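Local structure of putative endo-1,4-beta-xylanase (Bacteroides thetaiotaomicron VPI-5482, 5MSX) at residues A93-I98 against A155-D160; K103-P108 against D180-D185; L277-R282 against C347-Y352. The protein probably hydrolyses O-glycosidic bonds as a family 43 glycoside hydrolase, of the arabinofuranosidase kind, in the breakdown of plant pectin by a gut bacterium. One frame throughout, in Å; residues are numbered along the deposited sequence.

Contact 1 of 3, residues A93-I98 against A155-D160. With EDO (1,2-ethanediol), chain X.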
loop_
_atom_site.group_PDB
_atom_site.type_symbol
_atom_site.label_atom_id
_atom_site.label_comp_id
_atom_site.label_asym_id
_atom_site.label_seq_id
_atom_site.Cartn_x
_atom_site.Cartn_y
_atom_site.Cartn_z
ATOM N N ALA C 93 7.199 -10.835 -21.897
ATOM C CA ALA C 93 5.792 -10.599 -21.661
ATOM C C ALA C 93 5.499 -9.829 -20.341
ATOM O O ALA C 93 4.738 -10.271 -19.504
ATOM C CB ALA C 93 5.047 -11.920 -21.739
ATOM N N PRO C 94 6.130 -8.678 -20.166
ATOM C CA PRO C 94 5.817 -7.858 -18.999
ATOM C C PRO C 94 4.379 -7.352 -19.057
ATOM O O PRO C 94 3.846 -7.027 -20.159
ATOM C CB PRO C 94 6.755 -6.658 -19.137
ATOM C CG PRO C 94 6.999 -6.555 -20.595
ATOM C CD PRO C 94 6.931 -7.949 -21.152
ATOM N N SER C 95 3.796 -7.237 -17.872
ATOM C CA SER C 95 2.493 -6.619 -17.704
ATOM C C SER C 95 2.607 -5.142 -17.977
ATOM O O SER C 95 3.687 -4.632 -18.267
ATOM C CB SER C 95 2.006 -6.847 -16.270
ATOM O OG SER C 95 2.851 -6.157 -15.353
ATOM N N LYS C 96 1.484 -4.447 -17.909
ATOM C CA LYS C 96 1.492 -2.998 -17.719
ATOM C C LYS C 96 2.135 -2.622 -16.374
ATOM O O LYS C 96 2.222 -3.455 -15.465
ATOM C CB LYS C 96 0.090 -2.442 -17.801
ATOM C CG LYS C 96 -0.364 -2.400 -19.241
ATOM C CD LYS C 96 -1.761 -1.917 -19.416
ATOM C CE LYS C 96 -2.282 -2.523 -20.712
ATOM N NZ LYS C 96 -3.534 -1.863 -21.029
ATOM N N ALA C 97 2.663 -1.405 -16.312
ATOM C CA ALA C 97 3.199 -0.847 -15.068
ATOM C C ALA C 97 1.982 -0.402 -14.256
ATOM O O ALA C 97 1.219 0.394 -14.738
ATOM C CB ALA C 97 4.114 0.335 -15.363
ATOM N N ILE C 98 1.781 -0.961 -13.069
ATOM C CA ILE C 98 0.557 -0.713 -12.261
ATOM C C ILE C 98 0.878 0.255 -11.108
ATOM O O ILE C 98 1.785 -0.004 -10.321
ATOM C CB ILE C 98 0.019 -2.043 -11.691
ATOM C CG1 ILE C 98 -0.072 -3.108 -12.804
ATOM C CG2 ILE C 98 -1.342 -1.846 -11.025
ATOM C CD1 ILE C 98 -1.019 -2.734 -13.941
ATOM N N ALA C 155 1.707 -12.567 -17.119
ATOM C CA ALA C 155 0.855 -11.918 -16.099
ATOM C C ALA C 155 0.132 -10.695 -16.661
ATOM O O ALA C 155 0.691 -9.935 -17.444
ATOM C CB ALA C 155 1.644 -11.501 -14.884
ATOM N N GLU C 156 -1.101 -10.530 -16.209
ATOM C CA GLU C 156 -1.952 -9.369 -16.516
ATOM C C GLU C 156 -2.635 -8.941 -15.198
ATOM O O GLU C 156 -3.246 -9.777 -14.510
ATOM C CB GLU C 156 -2.976 -9.807 -17.567
ATOM C CG GLU C 156 -4.133 -8.874 -17.870
ATOM C CD GLU C 156 -3.745 -7.691 -18.756
ATOM O OE1 GLU C 156 -2.512 -7.434 -18.882
ATOM O OE2 GLU C 156 -4.693 -7.025 -19.300
ATOM N N ILE C 157 -2.526 -7.649 -14.857
ATOM C CA ILE C 157 -3.052 -7.118 -13.587
ATOM C C ILE C 157 -4.322 -6.296 -13.796
ATOM O O ILE C 157 -4.417 -5.530 -14.761
ATOM C CB ILE C 157 -1.975 -6.278 -12.884
ATOM C CG1 ILE C 157 -0.662 -7.071 -12.759
ATOM C CG2 ILE C 157 -2.408 -5.809 -11.494
ATOM C CD1 ILE C 157 -0.688 -8.267 -11.822
ATOM N N PHE C 158 -5.312 -6.487 -12.928
ATOM C CA PHE C 158 -6.496 -5.634 -12.908
ATOM C C PHE C 158 -6.776 -5.106 -11.487
ATOM O O PHE C 158 -6.757 -5.882 -10.523
ATOM C CB PHE C 158 -7.705 -6.396 -13.399
ATOM C CG PHE C 158 -8.980 -5.593 -13.351
ATOM C CD1 PHE C 158 -9.164 -4.502 -14.216
ATOM C CD2 PHE C 158 -9.992 -5.909 -12.439
ATOM C CE1 PHE C 158 -10.342 -3.767 -14.178
ATOM C CE2 PHE C 158 -11.174 -5.163 -12.386
ATOM C CZ PHE C 158 -11.345 -4.090 -13.256
ATOM N N VAL C 159 -7.054 -3.807 -11.350
ATOM C CA VAL C 159 -7.510 -3.245 -10.031
ATOM C C VAL C 159 -8.939 -2.744 -10.198
ATOM O O VAL C 159 -9.189 -1.870 -11.019
ATOM C CB VAL C 159 -6.606 -2.102 -9.528
ATOM C CG1 VAL C 159 -7.010 -1.655 -8.122
ATOM C CG2 VAL C 159 -5.138 -2.533 -9.543
ATOM N N ASP C 160 -9.880 -3.300 -9.445
ATOM C CA ASP C 160 -11.287 -2.955 -9.633
ATOM C C ASP C 160 -11.591 -1.617 -8.913
ATOM O O ASP C 160 -10.734 -1.083 -8.171
ATOM C CB ASP C 160 -12.192 -4.118 -9.155
ATOM C CG ASP C 160 -13.528 -4.195 -9.878
ATOM O OD1 ASP C 160 -13.899 -3.274 -10.651
ATOM O OD2 ASP C 160 -14.224 -5.224 -9.676
HETATM C C1 EDO X . -11.718 -0.067 -13.861
HETATM O O1 EDO X . -11.161 -0.103 -15.182
HETATM C C2 EDO X . -10.627 0.402 -12.914
HETATM O O2 EDO X . -11.048 0.255 -11.555
HETATM O O HOH W 1 2.071 -10.543 -19.722
HETATM O O HOH W 2 4.570 -12.017 -17.320
HETATM O O HOH W 3 -1.149 -5.739 -16.952
#
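Ala-155 meets the loop 93-98 largely through water. One water donates to the carbonyl oxygens of both Ala-93 and Ala-155; a second donates to Ala-93 O, 2.8 Å away, and accepts from Ala-155 N. The carbonyl of Ala-155 also lies against Ser-95, whose CB comes within 3.6 Å of Ala-155 O while its OG donates a hydrogen bond to Lys-96 O. At Glu-156 a third water links the two backbones: it donates to Glu-156 OE1 (2.9 Å) and accepts from Lys-96 N and Ile-157 N. The segments belong to neighbouring blades of the five-bladed β-propeller of family 43; strand 156-159 is the first and innermost strand of its four-stranded blade, and its start adjoins Asp-154, predicted to tune the catalytic acid. Ile-157 brings the packing. With CG1 beside the backbone N (chi1 -52°), its CB and CG2 face Ile-98, and Ile-98 CG1 lies 3.7 Å from Ile-157 CB. An alanine in place of Ile-98 would remove the CG1, CD1 and CG2 contacts and would probably open a gap beside Ile-157 and Val-159. Further on, Val-159 CG2 slides past Ile-98 CG2 at 4.1 Å, and Val-159 O accepts a hydrogen bond from a bound 1,2-ethanediol.

Contact 2 of 3, residues K103-P108 against D180-D185. With EDO (1,2-ethanediol), chain G.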
loop_
_atom_site.group_PDB
_atom_site.type_symbol
_atom_site.label_atom_id
_atom_site.label_comp_id
_atom_site.label_asym_id
_atom_site.label_seq_id
_atom_site.Cartn_x
_atom_site.Cartn_y
_atom_site.Cartn_z
ATOM N N LYS C 103 3.732 3.724 -5.779
ATOM C CA LYS C 103 4.781 3.069 -6.582
ATOM C C LYS C 103 4.219 2.480 -7.888
ATOM O O LYS C 103 3.005 2.352 -8.064
ATOM C CB LYS C 103 5.375 1.874 -5.814
ATOM C CG LYS C 103 6.040 2.176 -4.492
ATOM C CD LYS C 103 7.148 3.183 -4.660
ATOM C CE LYS C 103 7.862 3.426 -3.346
ATOM N NZ LYS C 103 8.226 4.870 -3.220
ATOM N N TYR C 104 5.139 2.035 -8.736
ATOM C CA TYR C 104 4.832 1.286 -9.956
ATOM C C TYR C 104 5.297 -0.156 -9.807
ATOM O O TYR C 104 6.443 -0.410 -9.407
ATOM C CB TYR C 104 5.502 1.947 -11.152
ATOM C CG TYR C 104 4.885 3.267 -11.474
ATOM C CD1 TYR C 104 3.759 3.344 -12.279
ATOM C CD2 TYR C 104 5.378 4.473 -10.906
ATOM C CE1 TYR C 104 3.152 4.554 -12.564
ATOM C CE2 TYR C 104 4.774 5.711 -11.201
ATOM C CZ TYR C 104 3.657 5.735 -12.027
ATOM O OH TYR C 104 3.025 6.920 -12.338
ATOM N N TYR C 105 4.397 -1.091 -10.096
ATOM C CA TYR C 105 4.687 -2.523 -10.091
ATOM C C TYR C 105 4.594 -3.095 -11.535
ATOM O O TYR C 105 3.760 -2.664 -12.322
ATOM C CB TYR C 105 3.712 -3.257 -9.192
ATOM C CG TYR C 105 3.774 -2.875 -7.737
ATOM C CD1 TYR C 105 3.074 -1.748 -7.252
ATOM C CD2 TYR C 105 4.497 -3.644 -6.830
ATOM C CE1 TYR C 105 3.116 -1.401 -5.907
ATOM C CE2 TYR C 105 4.559 -3.294 -5.475
ATOM C CZ TYR C 105 3.869 -2.181 -5.026
ATOM O OH TYR C 105 3.928 -1.850 -3.713
ATOM N N ILE C 106 5.453 -4.057 -11.853
ATOM C CA ILE C 106 5.420 -4.734 -13.125
ATOM C C ILE C 106 5.686 -6.210 -12.887
ATOM O O ILE C 106 6.371 -6.574 -11.925
ATOM C CB ILE C 106 6.392 -4.058 -14.120
ATOM C CG1 ILE C 106 6.002 -4.382 -15.572
ATOM C CG2 ILE C 106 7.844 -4.401 -13.788
ATOM C CD1 ILE C 106 6.584 -3.400 -16.564
ATOM N N TYR C 107 5.086 -7.066 -13.712
ATOM C CA TYR C 107 5.095 -8.500 -13.485
ATOM C C TYR C 107 5.563 -9.286 -14.747
ATOM O O TYR C 107 4.753 -9.897 -15.454
ATOM C CB TYR C 107 3.734 -8.953 -13.011
ATOM C CG TYR C 107 3.208 -8.183 -11.812
ATOM C CD1 TYR C 107 2.652 -6.920 -11.964
ATOM C CD2 TYR C 107 3.277 -8.711 -10.522
ATOM C CE1 TYR C 107 2.170 -6.204 -10.881
ATOM C CE2 TYR C 107 2.784 -8.002 -9.423
ATOM C CZ TYR C 107 2.229 -6.747 -9.621
ATOM O OH TYR C 107 1.741 -6.000 -8.588
ATOM N N PRO C 108 6.875 -9.272 -15.019
ATOM C CA PRO C 108 7.392 -9.954 -16.211
ATOM C C PRO C 108 7.669 -11.430 -16.000
ATOM O O PRO C 108 7.604 -11.940 -14.869
ATOM C CB PRO C 108 8.647 -9.159 -16.530
ATOM C CG PRO C 108 9.139 -8.733 -15.193
ATOM C CD PRO C 108 7.909 -8.421 -14.396
ATOM N N ASP C 180 -0.431 -5.353 -0.724
ATOM C CA ASP C 180 1.010 -5.261 -0.975
ATOM C C ASP C 180 1.394 -5.496 -2.482
ATOM O O ASP C 180 2.542 -5.274 -2.855
ATOM C CB ASP C 180 1.810 -6.209 -0.040
ATOM C CG ASP C 180 1.533 -7.703 -0.297
ATOM O OD1 ASP C 180 0.884 -8.067 -1.293
ATOM O OD2 ASP C 180 1.957 -8.531 0.526
ATOM N N MET C 181 0.454 -5.995 -3.296
ATOM C CA MET C 181 0.634 -6.188 -4.758
ATOM C C MET C 181 1.686 -7.248 -5.157
ATOM O O MET C 181 2.119 -7.304 -6.325
ATOM C CB MET C 181 0.936 -4.839 -5.434
ATOM C CG MET C 181 -0.184 -3.816 -5.265
ATOM S SD MET C 181 -1.727 -4.319 -6.072
ATOM C CE MET C 181 -1.199 -4.020 -7.768
ATOM N N ILE C 182 2.118 -8.069 -4.188
ATOM C CA ILE C 182 3.105 -9.096 -4.441
ATOM C C ILE C 182 2.726 -10.490 -3.943
ATOM O O ILE C 182 3.413 -11.448 -4.239
ATOM C CB ILE C 182 4.482 -8.656 -3.918
ATOM C CG1 ILE C 182 4.510 -8.524 -2.404
ATOM C CG2 ILE C 182 4.863 -7.313 -4.521
ATOM C CD1 ILE C 182 5.877 -8.103 -1.903
ATOM N N THR C 183 1.624 -10.609 -3.226
ATOM C CA THR C 183 1.238 -11.848 -2.595
ATOM C C THR C 183 -0.030 -12.263 -3.297
ATOM O O THR C 183 -1.026 -11.544 -3.240
ATOM C CB THR C 183 0.926 -11.616 -1.100
ATOM O OG1 THR C 183 2.046 -10.985 -0.455
ATOM C CG2 THR C 183 0.590 -12.921 -0.409
ATOM N N VAL C 184 0.002 -13.427 -3.920
ATOM C CA VAL C 184 -1.132 -13.959 -4.596
ATOM C C VAL C 184 -1.983 -14.699 -3.595
ATOM O O VAL C 184 -1.454 -15.360 -2.738
ATOM C CB VAL C 184 -0.717 -14.902 -5.731
ATOM C CG1 VAL C 184 -1.958 -15.429 -6.437
ATOM C CG2 VAL C 184 0.185 -14.156 -6.708
ATOM N N ASP C 185 -3.303 -14.594 -3.717
ATOM C CA ASP C 185 -4.218 -15.300 -2.812
ATOM C C ASP C 185 -4.211 -16.801 -3.088
ATOM O O ASP C 185 -4.048 -17.249 -4.249
ATOM C CB ASP C 185 -5.641 -14.769 -2.984
ATOM C CG ASP C 185 -6.596 -15.266 -1.918
ATOM O OD1 ASP C 185 -6.363 -15.014 -0.710
ATOM O OD2 ASP C 185 -7.600 -15.890 -2.297
HETATM C C1 EDO G . -0.426 7.407 -11.726
HETATM O O1 EDO G . 0.416 7.138 -12.839
HETATM C C2 EDO G . -0.681 8.895 -11.777
HETATM O O2 EDO G . 0.571 9.606 -11.846
HETATM O O HOH W 4 4.427 -3.878 -1.912
#
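Met-181 lies between two tyrosines of the segment 103-108, and its side chain touches both. Its CB sits almost exactly over the centre of the Tyr-105 ring, 3.8 Å from the centroid and 5° off the normal, a CH-pi contact; the same CB lies 3.5 Å from Tyr-107 OH. CG follows over the CE1 side of the Tyr-105 ring, at 4.1 Å from Tyr-105 CE1. The chain then bends at both chi2 (-64°) and chi3, which folds SD and CE back so that the terminal methyl comes within 3.6 Å of Tyr-107 OH. That hydroxyl is the donor of a short bond to Met-181 O, 2.6 Å long, reaching a lone pair in the carbonyl plane, while the oxygen lies at the edge of the tyrosine ring. One residue is thus held by its side chain and its carbonyl together. Beside it, Ile-182 CG2 touches Tyr-105 CE2, and a water joins Tyr-105 OH to Asp-180 O; Asn-101 is a further partner of that hydroxyl. Asp-180 OD1 accepts from Ile-182 N, closing an Asx turn that shapes the bend. The turn leads from strand 173-177 through the weakly bonded 184-185 toward strand 187-190 of one propeller blade and leans on strand 103-106 of the preceding one, where Met-181 also rests on Ile-98 and Ala-100 of strand 98-100; Asp-270 and Asn-271 of the third subunit pack against Ile-182 and Asp-180, respectively.

Contact 3 of 3, residues L277-R282 against C347-Y352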
loop_
_atom_site.group_PDB
_atom_site.type_symbol
_atom_site.label_atom_id
_atom_site.label_comp_id
_atom_site.label_asym_id
_atom_site.label_seq_id
_atom_site.Cartn_x
_atom_site.Cartn_y
_atom_site.Cartn_z
ATOM N N LEU C 277 0.928 -8.882 -31.741
ATOM C CA LEU C 277 2.081 -9.354 -32.498
ATOM C C LEU C 277 1.580 -9.972 -33.797
ATOM O O LEU C 277 0.402 -10.363 -33.889
ATOM C CB LEU C 277 2.914 -10.345 -31.664
ATOM C CG LEU C 277 2.324 -11.731 -31.431
ATOM C CD1 LEU C 277 2.478 -12.663 -32.639
ATOM C CD2 LEU C 277 2.973 -12.375 -30.190
ATOM N N GLU C 278 2.501 -10.094 -34.772
ATOM C CA GLU C 278 2.213 -10.670 -36.069
ATOM C C GLU C 278 3.347 -11.651 -36.386
ATOM O O GLU C 278 4.477 -11.460 -35.919
ATOM C CB GLU C 278 2.055 -9.570 -37.136
ATOM C CG GLU C 278 1.302 -9.994 -38.419
ATOM C CD GLU C 278 2.218 -10.517 -39.549
ATOM O OE1 GLU C 278 1.658 -11.015 -40.581
ATOM O OE2 GLU C 278 3.492 -10.424 -39.422
ATOM N N PHE C 279 3.007 -12.742 -37.072
ATOM C CA PHE C 279 3.952 -13.853 -37.388
ATOM C C PHE C 279 5.353 -13.398 -37.864
ATOM O O PHE C 279 6.371 -13.980 -37.486
ATOM C CB PHE C 279 3.315 -14.816 -38.417
ATOM C CG PHE C 279 4.214 -15.967 -38.806
ATOM C CD1 PHE C 279 4.399 -17.047 -37.942
ATOM C CD2 PHE C 279 4.881 -15.964 -40.032
ATOM C CE1 PHE C 279 5.218 -18.098 -38.295
ATOM C CE2 PHE C 279 5.712 -17.018 -40.390
ATOM C CZ PHE C 279 5.878 -18.090 -39.525
ATOM N N GLY C 280 5.388 -12.348 -38.674
ATOM C CA GLY C 280 6.615 -11.720 -39.077
ATOM C C GLY C 280 7.501 -12.628 -39.907
ATOM O O GLY C 280 7.035 -13.246 -40.884
ATOM N N ARG C 281 8.768 -12.709 -39.508
ATOM C CA ARG C 281 9.746 -13.501 -40.226
ATOM C C ARG C 281 9.943 -14.872 -39.583
ATOM O O ARG C 281 11.025 -15.460 -39.750
ATOM C CB ARG C 281 11.084 -12.758 -40.326
ATOM C CG ARG C 281 11.052 -11.490 -41.159
ATOM C CD ARG C 281 10.481 -10.298 -40.394
ATOM N NE ARG C 281 10.869 -9.031 -40.986
ATOM C CZ ARG C 281 10.265 -7.866 -40.743
ATOM N NH1 ARG C 281 9.263 -7.771 -39.869
ATOM N NH2 ARG C 281 10.678 -6.775 -41.363
ATOM N N ARG C 282 8.907 -15.356 -38.870
ATOM C CA ARG C 282 8.867 -16.660 -38.176
ATOM C C ARG C 282 9.626 -16.633 -36.843
ATOM O O ARG C 282 10.480 -15.792 -36.642
ATOM C CB ARG C 282 9.359 -17.849 -39.083
ATOM C CG ARG C 282 10.754 -18.408 -38.778
ATOM C CD ARG C 282 11.272 -19.283 -39.908
ATOM N NE ARG C 282 10.358 -20.389 -40.217
ATOM C CZ ARG C 282 10.387 -21.589 -39.642
ATOM N NH1 ARG C 282 9.514 -22.527 -40.010
ATOM N NH2 ARG C 282 11.286 -21.884 -38.704
ATOM N N CYS C 347 1.375 -19.280 -45.865
ATOM C CA CYS C 347 2.052 -18.058 -45.438
ATOM C C CYS C 347 3.463 -17.974 -46.032
ATOM O O CYS C 347 4.439 -18.394 -45.410
ATOM C CB CYS C 347 2.106 -17.932 -43.914
ATOM S SG CYS C 347 2.999 -16.439 -43.397
ATOM N N LEU C 348 3.552 -17.373 -47.217
ATOM C CA LEU C 348 4.723 -17.487 -48.064
ATOM C C LEU C 348 5.154 -16.083 -48.487
ATOM O O LEU C 348 4.634 -15.496 -49.460
ATOM C CB LEU C 348 4.378 -18.356 -49.259
ATOM C CG LEU C 348 3.981 -19.820 -48.979
ATOM C CD1 LEU C 348 3.306 -20.490 -50.187
ATOM C CD2 LEU C 348 5.187 -20.644 -48.544
ATOM N N ARG C 349 6.091 -15.530 -47.730
ATOM C CA ARG C 349 6.493 -14.159 -47.901
ATOM C C ARG C 349 7.973 -14.040 -48.125
ATOM O O ARG C 349 8.751 -14.902 -47.745
ATOM C CB ARG C 349 6.084 -13.340 -46.657
ATOM C CG ARG C 349 4.582 -13.375 -46.440
ATOM C CD ARG C 349 4.100 -12.299 -45.487
ATOM N NE ARG C 349 4.440 -12.577 -44.103
ATOM C CZ ARG C 349 3.849 -11.990 -43.057
ATOM N NH1 ARG C 349 2.877 -11.072 -43.233
ATOM N NH2 ARG C 349 4.230 -12.325 -41.820
ATOM N N THR C 350 8.347 -12.911 -48.705
ATOM C CA THR C 350 9.736 -12.564 -48.964
ATOM C C THR C 350 10.000 -11.165 -48.416
ATOM O O THR C 350 9.187 -10.261 -48.613
ATOM C CB THR C 350 10.008 -12.606 -50.486
ATOM O OG1 THR C 350 9.798 -13.950 -50.942
ATOM C CG2 THR C 350 11.446 -12.197 -50.799
ATOM N N GLU C 351 11.108 -11.006 -47.694
ATOM C CA GLU C 351 11.566 -9.703 -47.231
ATOM C C GLU C 351 12.776 -9.273 -48.056
ATOM O O GLU C 351 13.723 -10.052 -48.211
ATOM C CB GLU C 351 11.990 -9.738 -45.772
ATOM C CG GLU C 351 12.279 -8.330 -45.244
ATOM C CD GLU C 351 12.670 -8.258 -43.760
ATOM O OE1 GLU C 351 12.858 -9.313 -43.095
ATOM O OE2 GLU C 351 12.792 -7.104 -43.238
ATOM N N TYR C 352 12.747 -8.032 -48.529
ATOM C CA TYR C 352 13.874 -7.419 -49.213
ATOM C C TYR C 352 14.527 -6.440 -48.259
ATOM O O TYR C 352 13.925 -6.023 -47.246
ATOM C CB TYR C 352 13.401 -6.684 -50.470
ATOM C CG TYR C 352 12.759 -7.600 -51.490
ATOM C CD1 TYR C 352 13.545 -8.298 -52.412
ATOM C CD2 TYR C 352 11.366 -7.784 -51.531
ATOM C CE1 TYR C 352 12.976 -9.168 -53.335
ATOM C CE2 TYR C 352 10.782 -8.653 -52.458
ATOM C CZ TYR C 352 11.592 -9.344 -53.351
ATOM O OH TYR C 352 11.041 -10.197 -54.277
HETATM O O HOH W 5 6.189 -14.516 -43.340
#
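Two salt bridges carry this contact, each an arginine and a glutamate, with the arginine on opposite sides in the two pairs. Arg-349 grips Glu-278 end-on: NH1 donates to Glu-278 OE1 at 2.9 Å, and NH2 donates to the syn lone pair of Glu-278 OE2 at 3.1 Å. The two flat groups are turned 50° against each other, so the pairing is not coplanar. Arg-281 takes Glu-351 side-on, NE to OE1 and NH2 to OE2; the latter bond, from Arg-281 NH2 to Glu-351 OE2, is 2.8 Å long and nearly straight (174°). Both acceptors lie in the guanidinium plane, but the arginine stands above the plane of the carboxylate. Glu-351 runs out fully extended from a chi1 of -172°, which carries its carboxylate across to Arg-281.

Hydrogen bonds to the backbone tie the turn to the same charged groups. Arg-349 NH2 also donates to Gly-280 O, on a lone pair at 3.1 Å, and a water spans Gly-280 O and Arg-349 NE. Glu-278 OE2 accepts from Gly-280 N as well, which braces the type II' turn from Phe-279 to Arg-282, where the positive phi of Gly-280 suits a glycine.

The apolar part is small: Cys-347 SG lies oblique to the Phe-279 ring, 3.9 Å from Phe-279 CD2, a sulfur-aromatic contact.

The turn follows strand 272-278 of the family 43 propeller, whereas strand 349-351 belongs to the F5/8 type C part of the chain. Arg-366 gives Glu-351 a second cationic partner, and Arg-281 passes close to Trp-454, a calcium ligand. Largely buried charges paired in this way probably fix how the catalytic and C-terminal regions sit together more specifically than apolar packing alone would.

Overall arrangement
From the N terminus, the chain first passes through 93-98 and 103-108, adjacent pieces of one propeller blade, and then through 155-160 and 180-185 of the next. Contact 1 closes a loop of 56 residues and contact 2 one of 71; their segments alternate, so the two closures cross. They also touch, their centres about 9 Å apart, with Ile-157 packing on Tyr-107, and together they join neighbouring blades. Contact 3 follows in series, closing a loop of 64 residues between 277-282 and 347-352. It lies on the opposite side of the chain's centre, its centre about 29 Å from that of contact 1 and 36 Å from that of contact 2, and ties the propeller to the C-terminal region.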